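Local coordinates for protein mediator of RNA polymerase II transcription subunit 18 (Schizosaccharomyces pombe, PDB 3C0T) that serves as a subunit of the Mediator complex, the coactivator that conveys signals from gene-specific regulatory proteins to the basal RNA polymerase II machinery, at residues 1-6 against 94-100; 7-12 against 163-167; 26-32 against 127-133; 85-91 against 203-207. All coordinates share one frame; numbering follows the deposited sequence.

Interaction 1 (1-6 against 94-100)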
# COMPACT_ATOMS: atom_id res chain seq x y z
N MET A 1 13.73 7.10 -5.57
CA MET A 1 13.80 6.07 -4.50
C MET A 1 13.35 4.73 -5.08
O MET A 1 12.43 4.68 -5.90
CB MET A 1 12.92 6.49 -3.32
CG MET A 1 12.94 5.55 -2.13
SD MET A 1 12.18 6.29 -0.64
CE MET A 1 10.45 6.33 -1.11
N GLN A 2 14.00 3.66 -4.66
CA GLN A 2 13.70 2.33 -5.17
C GLN A 2 13.05 1.45 -4.11
O GLN A 2 13.56 1.33 -2.99
CB GLN A 2 14.99 1.67 -5.66
CG GLN A 2 14.89 0.94 -6.99
CD GLN A 2 14.61 1.87 -8.15
OE1 GLN A 2 15.23 2.91 -8.29
NE2 GLN A 2 13.66 1.48 -9.01
N GLU A 3 11.92 0.83 -4.45
CA GLU A 3 11.25 -0.05 -3.51
C GLU A 3 11.40 -1.51 -3.95
O GLU A 3 10.98 -1.88 -5.05
CB GLU A 3 9.75 0.28 -3.41
CG GLU A 3 8.99 -0.68 -2.48
CD GLU A 3 7.52 -0.32 -2.29
OE1 GLU A 3 7.23 0.79 -1.81
OE2 GLU A 3 6.65 -1.15 -2.63
N LEU A 4 12.03 -2.32 -3.10
CA LEU A 4 12.18 -3.75 -3.39
C LEU A 4 11.09 -4.41 -2.55
O LEU A 4 10.91 -4.06 -1.38
CB LEU A 4 13.58 -4.24 -2.99
CG LEU A 4 14.74 -3.60 -3.78
CD1 LEU A 4 15.03 -2.20 -3.21
CD2 LEU A 4 15.99 -4.48 -3.68
N TYR A 5 10.35 -5.35 -3.12
CA TYR A 5 9.25 -5.93 -2.37
C TYR A 5 8.85 -7.35 -2.76
O TYR A 5 9.31 -7.90 -3.74
CB TYR A 5 8.03 -5.04 -2.56
CG TYR A 5 7.54 -5.06 -3.99
CD1 TYR A 5 6.59 -5.99 -4.41
CD2 TYR A 5 8.09 -4.19 -4.94
CE1 TYR A 5 6.20 -6.08 -5.74
CE2 TYR A 5 7.70 -4.26 -6.29
CZ TYR A 5 6.77 -5.21 -6.68
OH TYR A 5 6.40 -5.32 -8.00
N LEU A 6 7.94 -7.90 -1.96
CA LEU A 6 7.38 -9.23 -2.17
C LEU A 6 5.93 -9.10 -1.76
O LEU A 6 5.60 -8.36 -0.83
CB LEU A 6 8.08 -10.27 -1.30
CG LEU A 6 9.51 -10.62 -1.71
CD1 LEU A 6 10.11 -11.60 -0.72
CD2 LEU A 6 9.50 -11.22 -3.12
N CYS A 94 12.80 -10.80 -6.29
CA CYS A 94 11.93 -9.83 -5.62
C CYS A 94 11.58 -8.71 -6.61
O CYS A 94 12.33 -8.43 -7.54
CB CYS A 94 12.63 -9.22 -4.41
SG CYS A 94 13.81 -7.91 -4.82
N GLY A 95 10.43 -8.07 -6.41
CA GLY A 95 10.04 -7.01 -7.31
C GLY A 95 10.74 -5.70 -7.00
O GLY A 95 11.20 -5.48 -5.88
N ILE A 96 10.84 -4.83 -8.00
CA ILE A 96 11.46 -3.52 -7.84
C ILE A 96 10.65 -2.48 -8.60
O ILE A 96 10.26 -2.71 -9.75
CB ILE A 96 12.91 -3.47 -8.39
CG1 ILE A 96 13.80 -4.50 -7.69
CG2 ILE A 96 13.50 -2.08 -8.17
CD1 ILE A 96 15.24 -4.45 -8.16
N ARG A 97 10.38 -1.35 -7.96
CA ARG A 97 9.64 -0.29 -8.61
C ARG A 97 10.08 1.06 -8.06
O ARG A 97 10.45 1.16 -6.89
CB ARG A 97 8.14 -0.46 -8.41
CG ARG A 97 7.71 -0.33 -6.97
CD ARG A 97 6.22 -0.27 -6.85
NE ARG A 97 5.83 -0.11 -5.46
CZ ARG A 97 4.63 0.29 -5.05
NH1 ARG A 97 3.69 0.57 -5.94
NH2 ARG A 97 4.37 0.41 -3.76
N PRO A 98 10.06 2.10 -8.90
CA PRO A 98 10.45 3.44 -8.47
C PRO A 98 9.37 4.03 -7.57
O PRO A 98 8.18 3.85 -7.83
CB PRO A 98 10.56 4.22 -9.79
CG PRO A 98 10.72 3.15 -10.84
CD PRO A 98 9.81 2.07 -10.35
N VAL A 99 9.77 4.71 -6.51
CA VAL A 99 8.82 5.33 -5.60
C VAL A 99 9.39 6.65 -5.12
O VAL A 99 10.47 6.69 -4.54
CB VAL A 99 8.53 4.46 -4.37
CG1 VAL A 99 7.72 5.25 -3.35
CG2 VAL A 99 7.77 3.21 -4.79
N ASN A 100 8.66 7.74 -5.36
CA ASN A 100 9.10 9.06 -4.93
C ASN A 100 8.08 9.62 -3.96
O ASN A 100 6.87 9.51 -4.18
CB ASN A 100 9.26 9.97 -6.14
CG ASN A 100 10.35 9.48 -7.08
OD1 ASN A 100 11.53 9.45 -6.72
ND2 ASN A 100 9.96 9.08 -8.28
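E3 and R97 form an antiparallel hydrogen-bonded pair, and their side chains leave the sheet on one face and run alongside each other to a salt bridge. E3 is fully stretched, with CG anti to the backbone N (chi1 177°), whereas R97 starts between its own backbone N and carbonyl carbon and then runs straight to NE; these torsions place E3 OE2 3.0 Å from R97 NH2. The oxygen is met on its syn side, out of the carboxylate plane, and R97 NE adds a weak bond to the same OE2 at 3.1 Å. Because carboxylate and guanidinium planes are 67° apart, the bridge is a tilted grip, not a coplanar fork. V99 CG2 backs the acidic chain, 3.8 Å from E3 CB.

On the same face Y5 turns its ring back over the partner strand, its CG between the backbone N and the carbonyl carbon (chi1 67°). G95 CA sits 4.0 Å from the Y5 ring centroid, a CH-pi contact over the face. A CB built on G95 would fall 2.4 Å from Y5 CZ, so the glycine is what lets the ring lie there. The phenol OH is bound by V205 O.

The other face is largely apolar: L4 CG lies 4.1 Å from I96 CG1, and L4 also packs on A185 and L189 of helix 179-196. Backbone bonds such as E3 N to R97 O, 2.9 Å, fix the register.

The buried carboxylate of E3 is thus probably balanced by R97, and the apolar V99 beside it would tend to strengthen that attraction.

Interaction 2 (7-12 against 163-167)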
# COMPACT_ATOMS: atom_id res chain seq x y z
N LEU A 7 5.05 -9.81 -2.46
CA LEU A 7 3.63 -9.76 -2.15
C LEU A 7 3.05 -11.15 -1.91
O LEU A 7 3.51 -12.14 -2.47
CB LEU A 7 2.88 -9.08 -3.30
CG LEU A 7 2.87 -7.55 -3.34
CD1 LEU A 7 2.22 -7.09 -4.63
CD2 LEU A 7 2.10 -6.98 -2.16
N GLY A 8 2.04 -11.19 -1.05
CA GLY A 8 1.38 -12.44 -0.72
C GLY A 8 -0.05 -12.16 -0.31
O GLY A 8 -0.41 -11.01 -0.02
N VAL A 9 -0.88 -13.19 -0.28
CA VAL A 9 -2.27 -13.02 0.08
C VAL A 9 -2.60 -13.95 1.25
O VAL A 9 -2.15 -15.10 1.29
CB VAL A 9 -3.19 -13.30 -1.14
CG1 VAL A 9 -3.44 -14.80 -1.29
CG2 VAL A 9 -4.48 -12.54 -1.02
N VAL A 10 -3.37 -13.45 2.22
CA VAL A 10 -3.75 -14.24 3.39
C VAL A 10 -5.27 -14.30 3.49
O VAL A 10 -5.92 -13.28 3.69
CB VAL A 10 -3.23 -13.59 4.69
CG1 VAL A 10 -3.78 -14.32 5.91
CG2 VAL A 10 -1.71 -13.62 4.71
N PRO A 11 -5.85 -15.50 3.33
CA PRO A 11 -7.31 -15.68 3.41
C PRO A 11 -7.83 -15.21 4.76
O PRO A 11 -7.17 -15.37 5.78
CB PRO A 11 -7.49 -17.18 3.23
CG PRO A 11 -6.31 -17.56 2.38
CD PRO A 11 -5.19 -16.77 3.01
N SER A 12 -9.03 -14.63 4.77
CA SER A 12 -9.62 -14.14 6.01
C SER A 12 -9.67 -15.19 7.13
O SER A 12 -9.49 -14.87 8.30
CB SER A 12 -11.03 -13.62 5.72
OG SER A 12 -11.52 -12.92 6.84
N GLN A 163 -12.97 -10.89 1.10
CA GLN A 163 -11.72 -10.22 0.79
C GLN A 163 -10.52 -10.73 1.59
O GLN A 163 -10.55 -10.75 2.82
CB GLN A 163 -11.89 -8.73 1.06
CG GLN A 163 -10.83 -7.86 0.46
CD GLN A 163 -11.17 -6.40 0.62
OE1 GLN A 163 -12.24 -5.97 0.21
NE2 GLN A 163 -10.27 -5.64 1.22
N PRO A 164 -9.46 -11.16 0.90
CA PRO A 164 -8.28 -11.65 1.61
C PRO A 164 -7.45 -10.46 2.10
O PRO A 164 -7.65 -9.33 1.64
CB PRO A 164 -7.54 -12.44 0.54
CG PRO A 164 -7.81 -11.62 -0.69
CD PRO A 164 -9.29 -11.33 -0.56
N TRP A 165 -6.55 -10.71 3.04
CA TRP A 165 -5.67 -9.66 3.53
C TRP A 165 -4.46 -9.72 2.62
O TRP A 165 -4.08 -10.80 2.15
CB TRP A 165 -5.23 -9.92 4.97
CG TRP A 165 -6.31 -9.69 5.97
CD1 TRP A 165 -7.34 -10.53 6.28
CD2 TRP A 165 -6.46 -8.54 6.81
NE1 TRP A 165 -8.13 -9.97 7.25
CE2 TRP A 165 -7.62 -8.75 7.60
CE3 TRP A 165 -5.74 -7.35 6.97
CZ2 TRP A 165 -8.07 -7.81 8.54
CZ3 TRP A 165 -6.19 -6.42 7.92
CH2 TRP A 165 -7.35 -6.66 8.69
N ILE A 166 -3.85 -8.57 2.36
CA ILE A 166 -2.68 -8.53 1.50
C ILE A 166 -1.44 -8.43 2.37
O ILE A 166 -1.40 -7.65 3.33
CB ILE A 166 -2.73 -7.32 0.54
CG1 ILE A 166 -3.89 -7.51 -0.45
CG2 ILE A 166 -1.40 -7.17 -0.22
CD1 ILE A 166 -4.07 -6.36 -1.41
N LEU A 167 -0.43 -9.24 2.05
CA LEU A 167 0.83 -9.24 2.78
C LEU A 167 1.86 -8.59 1.86
O LEU A 167 2.22 -9.16 0.83
CB LEU A 167 1.29 -10.67 3.10
CG LEU A 167 1.48 -11.05 4.57
CD1 LEU A 167 2.25 -12.36 4.64
CD2 LEU A 167 2.24 -9.99 5.33
O HOH W 1 -10.77 -11.30 9.01
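Strands 2-10 and 165-173 join edge to edge in the antiparallel sheet of this subunit, with V10 opposite W165 and G8 opposite L167 as hydrogen-bonded pairs. Each pair is closed by two backbone bonds. V10 N meets W165 O at 2.7 Å and an N-H...O angle of 172°, almost straight; G8 O takes L167 N at 2.7 Å, here with the donor well above the carbonyl plane. Between them V9 and I166 form the non-hydrogen-bonded pair.

Side chains close the seam on both faces. V9 CG2, anti to the backbone N, is put 3.4 Å from P164 CB. On the opposite face V10 CG2 rests against L167 CG at 4.1 Å. L7 CD2 reaches I166 CG2 at 4.0 Å.

Past the strand end a water bridges the segments: it is 2.8 Å from S12 OG and lies at the edge of the W165 indole, where it accepts a weak bond from NE1. F15 stacks on the same indole. L7, V9 and P164 also pack on apolar side chains of another protein's chain.

I166 bonds through its backbone to Y141, so strand 165-173 lies between 2-10 and 136-146: alternating hydrogen-bonded and non-hydrogen-bonded pairs of a continuous antiparallel sheet.

Interaction 3 (26-32 against 127-133)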
# COMPACT_ATOMS: atom_id res chain seq x y z
N LEU A 26 8.39 -11.74 14.23
CA LEU A 26 8.85 -10.40 13.88
C LEU A 26 8.68 -9.38 14.98
O LEU A 26 8.08 -9.66 16.02
CB LEU A 26 8.10 -9.90 12.64
CG LEU A 26 8.08 -10.82 11.42
CD1 LEU A 26 7.26 -10.18 10.31
CD2 LEU A 26 9.51 -11.06 10.95
N ASP A 27 9.21 -8.18 14.75
CA ASP A 27 9.06 -7.10 15.70
C ASP A 27 7.81 -6.31 15.30
O ASP A 27 7.44 -6.26 14.12
CB ASP A 27 10.28 -6.17 15.69
CG ASP A 27 11.54 -6.85 16.25
OD1 ASP A 27 11.41 -7.72 17.14
OD2 ASP A 27 12.65 -6.50 15.80
N GLY A 28 7.16 -5.70 16.28
CA GLY A 28 5.95 -4.95 16.01
C GLY A 28 4.80 -5.63 16.73
O GLY A 28 5.04 -6.38 17.67
N PRO A 29 3.55 -5.42 16.30
CA PRO A 29 3.16 -4.58 15.17
C PRO A 29 2.69 -3.20 15.58
O PRO A 29 2.58 -2.90 16.77
CB PRO A 29 2.03 -5.38 14.55
CG PRO A 29 1.29 -5.84 15.78
CD PRO A 29 2.40 -6.22 16.77
N LYS A 30 2.42 -2.36 14.59
CA LYS A 30 1.89 -1.03 14.85
C LYS A 30 0.68 -0.98 13.92
O LYS A 30 0.73 -1.50 12.81
CB LYS A 30 2.90 0.07 14.51
CG LYS A 30 2.94 0.52 13.06
CD LYS A 30 3.95 1.65 12.88
CE LYS A 30 4.01 2.12 11.42
NZ LYS A 30 5.13 3.07 11.18
N THR A 31 -0.42 -0.39 14.39
CA THR A 31 -1.60 -0.33 13.55
C THR A 31 -1.39 0.62 12.40
O THR A 31 -0.62 1.57 12.48
CB THR A 31 -2.85 0.15 14.33
OG1 THR A 31 -2.67 1.50 14.74
CG2 THR A 31 -3.07 -0.71 15.56
N ILE A 32 -2.10 0.34 11.32
CA ILE A 32 -2.05 1.14 10.11
C ILE A 32 -3.49 1.50 9.73
O ILE A 32 -4.35 0.62 9.61
CB ILE A 32 -1.46 0.34 8.92
CG1 ILE A 32 0.03 0.04 9.14
CG2 ILE A 32 -1.73 1.08 7.62
CD1 ILE A 32 0.92 1.28 9.19
N GLN A 127 -6.37 -0.52 6.00
CA GLN A 127 -6.49 -0.99 7.36
C GLN A 127 -5.53 -2.17 7.52
O GLN A 127 -5.58 -3.11 6.72
CB GLN A 127 -7.92 -1.48 7.61
CG GLN A 127 -8.11 -2.25 8.91
CD GLN A 127 -9.36 -3.14 8.88
OE1 GLN A 127 -10.13 -3.16 9.84
NE2 GLN A 127 -9.56 -3.87 7.79
N GLY A 128 -4.67 -2.14 8.53
CA GLY A 128 -3.76 -3.25 8.71
C GLY A 128 -2.76 -3.11 9.84
O GLY A 128 -2.86 -2.19 10.67
N LEU A 129 -1.80 -4.03 9.85
CA LEU A 129 -0.75 -4.06 10.85
C LEU A 129 0.61 -4.00 10.16
O LEU A 129 0.77 -4.47 9.03
CB LEU A 129 -0.84 -5.36 11.67
CG LEU A 129 -2.02 -5.45 12.65
CD1 LEU A 129 -2.13 -6.88 13.21
CD2 LEU A 129 -1.81 -4.44 13.76
N GLU A 130 1.58 -3.43 10.84
CA GLU A 130 2.91 -3.33 10.27
C GLU A 130 3.94 -3.88 11.24
O GLU A 130 3.93 -3.56 12.43
CB GLU A 130 3.22 -1.88 9.94
CG GLU A 130 4.13 -1.73 8.75
CD GLU A 130 4.23 -0.30 8.25
OE1 GLU A 130 4.75 0.55 9.02
OE2 GLU A 130 3.80 -0.02 7.11
N TYR A 131 4.81 -4.74 10.72
CA TYR A 131 5.88 -5.35 11.49
C TYR A 131 7.22 -4.94 10.88
O TYR A 131 7.25 -4.32 9.82
CB TYR A 131 5.76 -6.87 11.48
CG TYR A 131 4.56 -7.42 12.22
CD1 TYR A 131 3.31 -7.49 11.61
CD2 TYR A 131 4.70 -7.92 13.51
CE1 TYR A 131 2.21 -8.06 12.28
CE2 TYR A 131 3.62 -8.48 14.19
CZ TYR A 131 2.38 -8.55 13.57
OH TYR A 131 1.33 -9.14 14.23
N PHE A 132 8.32 -5.29 11.54
CA PHE A 132 9.66 -4.96 11.06
C PHE A 132 10.64 -6.07 11.42
O PHE A 132 10.50 -6.71 12.47
CB PHE A 132 10.17 -3.65 11.68
CG PHE A 132 9.10 -2.61 11.90
CD1 PHE A 132 8.23 -2.70 12.99
CD2 PHE A 132 8.90 -1.58 10.97
CE1 PHE A 132 7.18 -1.78 13.16
CE2 PHE A 132 7.85 -0.65 11.13
CZ PHE A 132 6.99 -0.75 12.22
N PHE A 133 11.62 -6.29 10.55
CA PHE A 133 12.65 -7.29 10.79
C PHE A 133 13.67 -7.25 9.64
O PHE A 133 13.31 -6.95 8.49
CB PHE A 133 12.03 -8.69 10.91
CG PHE A 133 12.69 -9.56 11.94
CD1 PHE A 133 12.73 -9.16 13.28
CD2 PHE A 133 13.27 -10.77 11.58
CE1 PHE A 133 13.35 -9.97 14.25
CE2 PHE A 133 13.89 -11.59 12.55
CZ PHE A 133 13.93 -11.18 13.89
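Y131 and P29 meet where strand 27-41 bulges against strand 118-133. The Y131 side chain packs along this bulge. Its CB lies 3.2 Å from D27 O and is also touched by L26 CD1. CG stands anti to the carbonyl carbon (chi1 -68°), which turns the ring under the proline: P29 CB is centred over one face, 3.4 Å from the Y131 centroid, a CH-pi contact. CD1 and CE1 lie beneath P29 CB. CD2 keeps near D27 O, at 3.3 Å, and CE2 meets P29 CD. CZ has P29 CB above it, and OH, 3.6 Å from P29 CG, ends in a hydrogen bond to S23 of helix 15-25. Replacement by an alanine would probably strip the proline of its aromatic floor and leave the S23 hydroxyl without this partner.

The register slips by one residue between the pairs D27-F132 and K30-E130, where G28 is followed by a cis peptide bond to P29. On the other face K30, extended beyond CG, runs alongside E130 until NZ is 3.3 Å from OE1, a salt bridge.

E130 also pairs through OE2 with R139, so its carboxylate is shared between two cations, which would probably favour the charged form.

Interaction 4 (85-91 against 203-207)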
# COMPACT_ATOMS: atom_id res chain seq x y z
N ASN A 85 5.89 1.78 -12.47
CA ASN A 85 5.58 0.38 -12.73
C ASN A 85 6.79 -0.43 -12.29
O ASN A 85 7.93 0.05 -12.39
CB ASN A 85 5.33 0.18 -14.23
CG ASN A 85 4.20 1.05 -14.75
OD1 ASN A 85 4.18 1.43 -15.92
ND2 ASN A 85 3.24 1.38 -13.89
N SER A 86 6.57 -1.64 -11.78
CA SER A 86 7.68 -2.47 -11.34
C SER A 86 8.46 -2.92 -12.57
O SER A 86 7.93 -2.95 -13.68
CB SER A 86 7.18 -3.68 -10.55
OG SER A 86 6.17 -4.36 -11.26
N GLU A 87 9.73 -3.27 -12.37
CA GLU A 87 10.56 -3.72 -13.48
C GLU A 87 10.19 -5.13 -13.92
O GLU A 87 9.88 -5.99 -13.10
CB GLU A 87 12.03 -3.67 -13.07
CG GLU A 87 12.51 -2.27 -12.71
CD GLU A 87 13.90 -2.29 -12.11
OE1 GLU A 87 14.39 -1.21 -11.70
OE2 GLU A 87 14.51 -3.38 -12.05
N PRO A 88 10.21 -5.38 -15.24
CA PRO A 88 9.88 -6.70 -15.79
C PRO A 88 11.11 -7.59 -15.82
O PRO A 88 12.21 -7.15 -15.48
CB PRO A 88 9.38 -6.36 -17.18
CG PRO A 88 10.32 -5.25 -17.57
CD PRO A 88 10.36 -4.38 -16.32
N LYS A 89 10.92 -8.85 -16.23
CA LYS A 89 12.02 -9.82 -16.30
C LYS A 89 12.69 -10.07 -14.96
O LYS A 89 13.86 -10.44 -14.90
CB LYS A 89 13.09 -9.36 -17.31
CG LYS A 89 12.74 -9.54 -18.78
CD LYS A 89 11.65 -8.58 -19.24
CE LYS A 89 11.46 -8.65 -20.76
NZ LYS A 89 12.72 -8.29 -21.48
N ARG A 90 11.95 -9.84 -13.87
CA ARG A 90 12.48 -10.07 -12.53
C ARG A 90 11.69 -11.17 -11.85
O ARG A 90 11.69 -11.30 -10.63
CB ARG A 90 12.41 -8.79 -11.69
CG ARG A 90 13.54 -7.83 -11.94
CD ARG A 90 13.59 -6.78 -10.86
NE ARG A 90 13.94 -7.34 -9.56
CZ ARG A 90 15.17 -7.68 -9.18
NH1 ARG A 90 16.19 -7.50 -10.01
NH2 ARG A 90 15.38 -8.18 -7.97
N GLU A 91 11.00 -11.97 -12.66
CA GLU A 91 10.22 -13.08 -12.14
C GLU A 91 11.17 -13.99 -11.37
O GLU A 91 12.36 -14.09 -11.70
CB GLU A 91 9.58 -13.83 -13.31
CG GLU A 91 8.38 -14.67 -12.93
CD GLU A 91 7.26 -13.83 -12.33
OE1 GLU A 91 7.47 -13.27 -11.23
OE2 GLU A 91 6.19 -13.72 -12.96
N LYS A 203 5.92 -13.62 -3.28
CA LYS A 203 6.54 -13.56 -4.59
C LYS A 203 6.40 -12.20 -5.25
O LYS A 203 5.66 -11.33 -4.80
CB LYS A 203 5.98 -14.65 -5.51
CG LYS A 203 4.61 -15.19 -5.14
CD LYS A 203 3.49 -14.22 -5.45
CE LYS A 203 2.15 -14.83 -5.05
NZ LYS A 203 0.98 -13.93 -5.27
N ASN A 204 7.16 -12.03 -6.33
CA ASN A 204 7.14 -10.81 -7.11
C ASN A 204 5.82 -10.76 -7.86
O ASN A 204 5.47 -11.68 -8.58
CB ASN A 204 8.32 -10.82 -8.10
CG ASN A 204 8.41 -9.55 -8.92
OD1 ASN A 204 7.50 -8.71 -8.93
ND2 ASN A 204 9.52 -9.39 -9.65
N VAL A 205 5.07 -9.68 -7.66
CA VAL A 205 3.80 -9.49 -8.34
C VAL A 205 3.90 -8.12 -8.99
O VAL A 205 4.41 -7.18 -8.37
CB VAL A 205 2.61 -9.52 -7.34
CG1 VAL A 205 1.31 -9.26 -8.07
CG2 VAL A 205 2.55 -10.88 -6.66
N ARG A 206 3.42 -8.00 -10.22
CA ARG A 206 3.52 -6.73 -10.92
C ARG A 206 2.73 -5.60 -10.25
O ARG A 206 1.59 -5.79 -9.83
CB ARG A 206 3.08 -6.87 -12.38
CG ARG A 206 3.53 -5.70 -13.23
CD ARG A 206 3.55 -6.04 -14.72
NE ARG A 206 4.65 -5.37 -15.41
CZ ARG A 206 5.94 -5.71 -15.28
NH1 ARG A 206 6.87 -5.05 -15.94
NH2 ARG A 206 6.28 -6.73 -14.49
N LEU A 207 3.35 -4.43 -10.18
CA LEU A 207 2.74 -3.25 -9.57
C LEU A 207 2.85 -2.02 -10.49
O LEU A 207 3.64 -2.08 -11.46
CB LEU A 207 3.40 -2.94 -8.22
CG LEU A 207 3.02 -3.85 -7.04
CD1 LEU A 207 3.85 -3.48 -5.83
CD2 LEU A 207 1.54 -3.70 -6.74
OXT LEU A 207 2.16 -1.02 -10.22
O HOH W 2 6.85 -7.16 -10.78
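The R206 guanidinium has S86 O and, offset toward the rim, S86 OG over the same face, with P88 N in its plane at an edge and P88 CB approaching NH1 obliquely at 3.1 Å. Neither S86 O nor P88 N bonds to it, the first for its poor angle at NH1 and the second for lack of a hydrogen, so packing more than bonding holds the group. The N204 amide, its CG anti to the backbone N (chi1 -178°), uses its two ends differently. ND2 gives a weak bond to R90 O at 3.1 Å, and OD1 accepts from a water.

S86 makes most of the polar links. Its OG accepts from L207 N at 3.0 Å, the N-H...O angle being 175°, and lies 2.9 Å from the water that also binds N204. Its backbone N donates to L207 O at 3.0 Å, from well above the carbonyl plane. In place of the serine, an alanine is likely to leave L207 N without its acceptor and the water with one tie fewer to hold it.

Outside the two segments, the terminal OXT of L207 makes a salt bridge with a basic side chain of another protein's chain. Both segments are loops packed against the sheet: S86, N204 and L207 touch Y5 of strand 2-10, and S86 and L207 also touch R97 of strand 95-104.

In the fold
Interactions 1 and 2 use successive halves of strand 2-10, their centres about 20 Å apart, and pair it with 95-104 on one side and 165-173 on the other. Interaction 4 adjoins interaction 1, centres about 9 Å apart: Y5 OH bonds to V205 O, and I96 O takes E87 N at 2.7 Å. It also meets interaction 2, where L7 N lies 2.9 Å from K203 O. Interaction 3 belongs elsewhere in the same sheet, yet it meets interaction 2, where W165 CZ3 touches Q127 O at 3.6 Å. Interactions 3 and 4 stay apart, nearest atoms about 13 Å. Residues of interactions 2 and 4 also contact the chain of another protein.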